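Local coordinates for protein aldehyde dehydrogenase (Listeria monocytogenes, PDB 3K9D) that probably acts as an oxidoreductase on aldehyde or oxo groups, using NAD or NADP as electron acceptor, at residues 224-229 / 237-242; 375-378 / 383-386. One frame throughout, in Å; residues are numbered along the deposited sequence.

Contact 1: 224-229 / 237-242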
ATOM      1  N   ALA A 224      -3.570  28.544   0.709  1.00 17.76           N
ATOM      2  CA  ALA A 224      -2.252  29.206   0.710  1.00 17.08           C
ATOM      3  C   ALA A 224      -2.258  30.293   1.764  1.00 16.70           C
ATOM      4  O   ALA A 224      -2.883  31.332   1.581  1.00 17.64           O
ATOM      5  CB  ALA A 224      -1.935  29.802  -0.651  1.00 19.42           C
ATOM      6  N   PHE A 225      -1.563  30.043   2.868  1.00 19.76           N
ATOM      7  CA  PHE A 225      -1.494  30.993   3.982  1.00 15.37           C
ATOM      8  C   PHE A 225      -0.286  31.931   3.777  1.00 19.63           C
ATOM      9  O   PHE A 225       0.873  31.535   3.910  1.00 17.27           O
ATOM     10  CB  PHE A 225      -1.458  30.239   5.335  1.00 14.97           C
ATOM     11  CG  PHE A 225      -1.280  31.122   6.560  1.00 15.73           C
ATOM     12  CD1 PHE A 225      -1.842  32.388   6.637  1.00 15.10           C
ATOM     13  CD2 PHE A 225      -0.554  30.655   7.649  1.00 10.33           C
ATOM     14  CE1 PHE A 225      -1.654  33.181   7.757  1.00 21.41           C
ATOM     15  CE2 PHE A 225      -0.371  31.433   8.785  1.00 23.14           C
ATOM     16  CZ  PHE A 225      -0.919  32.706   8.833  1.00 20.20           C
ATOM     17  N   ILE A 226      -0.572  33.173   3.403  1.00 20.62           N
ATOM     18  CA  ILE A 226       0.482  34.174   3.341  1.00 16.22           C
ATOM     19  C   ILE A 226       0.557  34.730   4.751  1.00 16.33           C
ATOM     20  O   ILE A 226      -0.265  35.562   5.149  1.00 17.55           O
ATOM     21  CB  ILE A 226       0.173  35.311   2.347  1.00 15.81           C
ATOM     22  CG1 ILE A 226      -0.172  34.765   0.961  1.00 15.47           C
ATOM     23  CG2 ILE A 226       1.334  36.288   2.292  1.00 12.26           C
ATOM     24  CD1 ILE A 226      -0.603  35.871  -0.046  1.00 17.69           C
ATOM     25  N   GLU A 227       1.521  34.219   5.513  1.00 14.41           N
ATOM     26  CA  GLU A 227       1.702  34.594   6.888  1.00 13.96           C
ATOM     27  C   GLU A 227       2.380  35.968   6.903  1.00 16.78           C
ATOM     28  O   GLU A 227       2.963  36.367   5.899  1.00 14.72           O
ATOM     29  CB  GLU A 227       2.501  33.494   7.600  1.00 14.10           C
ATOM     30  CG  GLU A 227       2.638  33.653   9.099  1.00 13.38           C
ATOM     31  CD  GLU A 227       3.898  34.395   9.490  1.00 20.32           C
ATOM     32  OE1 GLU A 227       4.878  34.350   8.715  1.00 19.07           O
ATOM     33  OE2 GLU A 227       3.900  35.022  10.566  1.00 14.06           O
ATOM     34  N   ARG A 228       2.278  36.701   8.014  1.00 15.82           N
ATOM     35  CA  ARG A 228       2.691  38.107   8.048  1.00 21.07           C
ATOM     36  C   ARG A 228       4.182  38.360   7.804  1.00 22.35           C
ATOM     37  O   ARG A 228       4.560  39.434   7.335  1.00 18.84           O
ATOM     38  CB  ARG A 228       2.202  38.798   9.325  1.00 12.85           C
ATOM     39  CG  ARG A 228       2.891  38.364  10.613  1.00 15.67           C
ATOM     40  CD  ARG A 228       2.345  39.171  11.797  1.00 22.49           C
ATOM     41  NE  ARG A 228       0.977  38.779  12.125  1.00 25.23           N
ATOM     42  CZ  ARG A 228       0.217  39.353  13.057  1.00 34.84           C
ATOM     43  NH1 ARG A 228       0.667  40.377  13.759  1.00 17.09           N
ATOM     44  NH2 ARG A 228      -1.014  38.911  13.276  1.00 27.52           N
ATOM     45  N   SER A 229       5.027  37.370   8.084  1.00 16.99           N
ATOM     46  CA  SER A 229       6.456  37.514   7.808  1.00 18.47           C
ATOM     47  C   SER A 229       6.819  37.381   6.319  1.00 19.68           C
ATOM     48  O   SER A 229       7.966  37.627   5.966  1.00 17.12           O
ATOM     49  CB  SER A 229       7.292  36.527   8.641  1.00 20.33           C
ATOM     50  OG  SER A 229       7.234  35.227   8.093  1.00 16.76           O
ATOM     51  N   LYS A 237       3.249  36.261  -6.661  1.00 14.51           N
ATOM     52  CA  LYS A 237       3.783  35.746  -7.942  1.00 15.36           C
ATOM     53  C   LYS A 237       3.722  34.219  -7.984  1.00 14.17           C
ATOM     54  O   LYS A 237       3.324  33.643  -8.984  1.00 20.29           O
ATOM     55  CB  LYS A 237       5.225  36.222  -8.148  1.00 17.58           C
ATOM     56  CG  LYS A 237       5.914  35.738  -9.412  1.00 16.67           C
ATOM     57  CD  LYS A 237       7.423  35.925  -9.301  1.00 23.92           C
ATOM     58  CE  LYS A 237       8.142  35.329 -10.507  1.00 34.67           C
ATOM     59  NZ  LYS A 237       8.117  33.825 -10.508  1.00 23.97           N
ATOM     60  N   HIS A 238       4.104  33.580  -6.881  1.00 16.85           N
ATOM     61  CA  HIS A 238       4.030  32.119  -6.772  1.00 17.12           C
ATOM     62  C   HIS A 238       2.596  31.587  -6.908  1.00 12.39           C
ATOM     63  O   HIS A 238       2.352  30.670  -7.677  1.00 14.63           O
ATOM     64  CB  HIS A 238       4.683  31.636  -5.481  1.00 16.06           C
ATOM     65  CG  HIS A 238       6.183  31.674  -5.505  1.00 16.24           C
ATOM     66  ND1 HIS A 238       6.947  31.552  -4.365  1.00 13.22           N
ATOM     67  CD2 HIS A 238       7.059  31.803  -6.532  1.00 20.09           C
ATOM     68  CE1 HIS A 238       8.226  31.618  -4.685  1.00 21.86           C
ATOM     69  NE2 HIS A 238       8.322  31.766  -5.993  1.00 21.56           N
ATOM     70  N   ILE A 239       1.662  32.192  -6.190  1.00 13.93           N
ATOM     71  CA  ILE A 239       0.256  31.769  -6.201  1.00 19.59           C
ATOM     72  C   ILE A 239      -0.323  31.955  -7.608  1.00 19.71           C
ATOM     73  O   ILE A 239      -1.053  31.101  -8.101  1.00 20.78           O
ATOM     74  CB  ILE A 239      -0.575  32.552  -5.140  1.00 16.54           C
ATOM     75  CG1 ILE A 239      -0.103  32.184  -3.724  1.00 18.63           C
ATOM     76  CG2 ILE A 239      -2.083  32.293  -5.294  1.00 16.13           C
ATOM     77  CD1 ILE A 239      -0.687  33.032  -2.610  1.00 16.46           C
ATOM     78  N   LEU A 240       0.022  33.070  -8.252  1.00 20.74           N
ATOM     79  CA  LEU A 240      -0.410  33.324  -9.622  1.00 17.77           C
ATOM     80  C   LEU A 240       0.261  32.385 -10.616  1.00 11.98           C
ATOM     81  O   LEU A 240      -0.410  31.901 -11.514  1.00 18.92           O
ATOM     82  CB  LEU A 240      -0.214  34.795 -10.026  1.00 16.99           C
ATOM     83  CG  LEU A 240      -1.008  35.798  -9.182  1.00 18.43           C
ATOM     84  CD1 LEU A 240      -0.738  37.200  -9.679  1.00 10.83           C
ATOM     85  CD2 LEU A 240      -2.504  35.498  -9.235  1.00 19.28           C
ATOM     86  N   ASP A 241       1.560  32.116 -10.432  1.00 17.33           N
ATOM     87  CA  ASP A 241       2.323  31.188 -11.309  1.00 19.12           C
ATOM     88  C   ASP A 241       1.671  29.815 -11.366  1.00 19.16           C
ATOM     89  O   ASP A 241       1.584  29.198 -12.433  1.00 17.67           O
ATOM     90  CB  ASP A 241       3.780  31.008 -10.836  1.00 13.88           C
ATOM     91  CG  ASP A 241       4.700  32.158 -11.253  1.00 25.37           C
ATOM     92  OD1 ASP A 241       4.305  32.989 -12.094  1.00 18.85           O
ATOM     93  OD2 ASP A 241       5.831  32.228 -10.725  1.00 26.26           O
ATOM     94  N   SER A 242       1.229  29.350 -10.198  1.00 17.29           N
ATOM     95  CA  SER A 242       0.601  28.038 -10.041  1.00 20.79           C
ATOM     96  C   SER A 242      -0.877  28.021 -10.426  1.00 14.82           C
ATOM     97  O   SER A 242      -1.325  27.157 -11.179  1.00 16.10           O
ATOM     98  CB  SER A 242       0.801  27.565  -8.597  1.00 18.41           C
ATOM     99  OG  SER A 242      -0.283  26.800  -8.125  1.00 17.08           O
TER

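Contact 2: 375-378 / 383-386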
ATOM      1  N   LEU A 375      -1.212  21.726   1.195  1.00  9.38           N
ATOM      2  CA  LEU A 375      -1.423  23.058   1.749  1.00 19.12           C
ATOM      3  C   LEU A 375      -0.135  23.840   1.447  1.00 21.89           C
ATOM      4  O   LEU A 375       0.943  23.265   1.404  1.00 14.85           O
ATOM      5  CB  LEU A 375      -1.714  23.007   3.264  1.00 13.59           C
ATOM      6  CG  LEU A 375      -1.880  24.329   4.037  1.00 13.61           C
ATOM      7  CD1 LEU A 375      -2.906  24.236   5.110  1.00 11.77           C
ATOM      8  CD2 LEU A 375      -0.558  24.791   4.649  1.00 18.69           C
ATOM      9  N   ILE A 376      -0.264  25.141   1.207  1.00 17.30           N
ATOM     10  CA  ILE A 376       0.875  25.994   0.859  1.00 18.62           C
ATOM     11  C   ILE A 376       0.997  27.080   1.936  1.00 16.33           C
ATOM     12  O   ILE A 376       0.001  27.573   2.436  1.00 15.55           O
ATOM     13  CB  ILE A 376       0.725  26.617  -0.571  1.00 19.85           C
ATOM     14  CG1 ILE A 376       0.416  25.552  -1.634  1.00 19.19           C
ATOM     15  CG2 ILE A 376       1.981  27.419  -0.964  1.00 23.86           C
ATOM     16  CD1 ILE A 376      -1.081  25.363  -1.948  1.00 23.70           C
ATOM     17  N   ILE A 377       2.221  27.390   2.355  1.00 16.54           N
ATOM     18  CA  ILE A 377       2.445  28.468   3.296  1.00 14.31           C
ATOM     19  C   ILE A 377       3.597  29.357   2.811  1.00 18.11           C
ATOM     20  O   ILE A 377       4.628  28.865   2.329  1.00 16.02           O
ATOM     21  CB  ILE A 377       2.739  27.943   4.747  1.00 18.34           C
ATOM     22  CG1 ILE A 377       2.756  29.116   5.752  1.00 16.73           C
ATOM     23  CG2 ILE A 377       4.025  27.130   4.788  1.00 11.65           C
ATOM     24  CD1 ILE A 377       2.980  28.739   7.229  1.00 17.90           C
ATOM     25  N   HIS A 378       3.397  30.666   2.931  1.00 15.89           N
ATOM     26  CA  HIS A 378       4.430  31.639   2.644  1.00 15.21           C
ATOM     27  C   HIS A 378       4.736  32.323   3.939  1.00 18.69           C
ATOM     28  O   HIS A 378       3.859  32.928   4.559  1.00 19.27           O
ATOM     29  CB  HIS A 378       3.974  32.633   1.566  1.00 10.90           C
ATOM     30  CG  HIS A 378       3.595  31.977   0.276  1.00 13.84           C
ATOM     31  ND1 HIS A 378       4.479  31.808  -0.768  1.00 14.99           N
ATOM     32  CD2 HIS A 378       2.420  31.443  -0.137  1.00  9.25           C
ATOM     33  CE1 HIS A 378       3.866  31.198  -1.765  1.00 13.58           C
ATOM     34  NE2 HIS A 378       2.619  30.950  -1.400  1.00 12.79           N
ATOM     35  N   GLU A 383       9.461  28.709  12.936  1.00 22.04           N
ATOM     36  CA  GLU A 383       8.703  28.141  14.046  1.00 20.34           C
ATOM     37  C   GLU A 383       7.247  27.914  13.676  1.00 24.78           C
ATOM     38  O   GLU A 383       6.697  26.860  13.990  1.00 13.15           O
ATOM     39  CB  GLU A 383       8.833  29.004  15.297  1.00 21.73           C
ATOM     40  CG  GLU A 383      10.283  29.181  15.715  1.00 28.42           C
ATOM     41  CD  GLU A 383      10.455  29.432  17.194  1.00 51.14           C
ATOM     42  OE1 GLU A 383       9.487  29.882  17.853  1.00 59.20           O
ATOM     43  OE2 GLU A 383      11.575  29.181  17.695  1.00 53.84           O
ATOM     44  N   ILE A 384       6.639  28.877  12.977  1.00 15.47           N
ATOM     45  CA  ILE A 384       5.227  28.766  12.567  1.00 15.27           C
ATOM     46  C   ILE A 384       5.091  27.659  11.528  1.00 13.66           C
ATOM     47  O   ILE A 384       4.156  26.843  11.592  1.00 20.09           O
ATOM     48  CB  ILE A 384       4.649  30.131  12.037  1.00 16.11           C
ATOM     49  CG1 ILE A 384       4.570  31.140  13.178  1.00 17.77           C
ATOM     50  CG2 ILE A 384       3.222  29.957  11.454  1.00 12.65           C
ATOM     51  CD1 ILE A 384       4.155  32.512  12.745  1.00 20.21           C
ATOM     52  N   ILE A 385       6.042  27.641  10.590  1.00 13.86           N
ATOM     53  CA  ILE A 385       6.157  26.624   9.557  1.00 14.69           C
ATOM     54  C   ILE A 385       6.232  25.210  10.160  1.00 17.73           C
ATOM     55  O   ILE A 385       5.523  24.307   9.712  1.00 16.44           O
ATOM     56  CB  ILE A 385       7.382  26.854   8.638  1.00 17.04           C
ATOM     57  CG1 ILE A 385       7.178  28.070   7.717  1.00 12.40           C
ATOM     58  CG2 ILE A 385       7.640  25.619   7.769  1.00 19.56           C
ATOM     59  CD1 ILE A 385       8.466  28.653   7.187  1.00 13.08           C
ATOM     60  N   ARG A 386       7.083  25.038  11.172  1.00 17.84           N
ATOM     61  CA  ARG A 386       7.174  23.768  11.914  1.00 19.24           C
ATOM     62  C   ARG A 386       5.844  23.348  12.581  1.00 22.42           C
ATOM     63  O   ARG A 386       5.524  22.162  12.622  1.00 28.50           O
ATOM     64  CB  ARG A 386       8.303  23.833  12.943  1.00 13.26           C
ATOM     65  CG  ARG A 386       8.650  22.484  13.566  1.00 15.93           C
ATOM     66  CD  ARG A 386       9.519  22.650  14.796  1.00 29.44           C
ATOM     67  NE  ARG A 386       9.894  21.352  15.357  1.00 25.79           N
ATOM     68  CZ  ARG A 386      10.897  20.596  14.915  1.00 38.71           C
ATOM     69  NH1 ARG A 386      11.650  20.994  13.885  1.00 31.20           N
ATOM     70  NH2 ARG A 386      11.142  19.433  15.505  1.00 26.80           N
TER

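Contact 1: 224-229 / 237-242
Ala224 and Ile239 mark the closest backbone approach between strand 223-226 and helix 232-243, their CA atoms 7.8 Å apart. Close approach is possible here because Ala224 presents only a methyl to the helix, which packs back on the strand that precedes it: this is the first strand-helix step of the beta-alpha-beta unit that continues into strand 256-260, in the parallel sheet. The wedge is Ile239. Its CD1 lies 4.0 Å from Ala224 CB and 3.8 Å from Ile226 CD1, and the two directions open at about 106° at that methyl, so it settles between two residues on the same face of the strand. Ile226 holds CG1 anti to its carbonyl carbon (chi1 -53°) and keeps the chain extended beyond, which sends CD1 out to meet the helix. Phe271 and Val267 of helix 261-273 add to this apolar layer. Half a turn before Ile239, Lys237 reaches Asp241 one turn on and also Glu451 and Glu453 of the second subunit, placing this helix at the dimer interface. Within the salt bridge, Lys237 NZ sits 2.8 Å from Asp241 OD2, on the syn lone pair of that oxygen.

Contact 2: 375-378 / 383-386
Ile377 meets Ile384 and Ile385 with a single methyl group, CD1, and the two helix residues receive it through different branches. Ile385 CG1, a methylene, is 4.3 Å from Ile377 CD1, while Ile384 offers its branch methyl, with CG2 at 4.4 Å from the same Ile377 CD1. Seen from that methyl, the two partners lie about 83° apart, so it fits into the angle between consecutive helix residues and does not face one of them squarely. The extended form of Ile377 accounts for its reach: with CG1 opposite the backbone N (chi1 -171°) and chi2 at 178°, both torsions are anti and carry CD1 out toward the helix. Both distances are those of loose van der Waals contact, and the CA atoms of Ile377 and Ile385 are 7.5 Å apart. This is the first half of a beta-alpha-beta unit, in which strand 374-378 is followed, after a three-residue turn, by helix 382-391 before the chain returns as strand 396-399. Val399 of that returning strand touches both Ile377 and Ile385, and Leu397 also packs against Ile377. Ile384 is turned differently, with CG1 anti to its carbonyl carbon (chi1 -67°), which carries its CD1 away from Ile377: the two CD1 methyls are 6.8 Å apart. At the start of the helix, Asp381 OD1 accepts a hydrogen bond from Ile384 N. Arg386, on the outer side, forms a salt bridge through NH1 with Glu96 OE2 of the second subunit.

In the fold
From the N terminus, contact 1 closes a short loop between strand 223-226 and helix 232-243; over a hundred residues later contact 2 closes another, between 374-378 and 382-391. They stand in series, neither nested nor crossed, yet their strands are neighbours in the parallel sheet and their centres lie 11 Å apart. Backbone pairs join them: Phe225 O to His378 N and Glu227 N to His378 O, both 2.8 Å and probable hydrogen bonds. The helices cover opposite faces of the sheet, since His378 touches helix 232-243 whereas its neighbour Ile377 faces helix 382-391. Phe225 likewise faces the second helix, meeting the ring of Phe388.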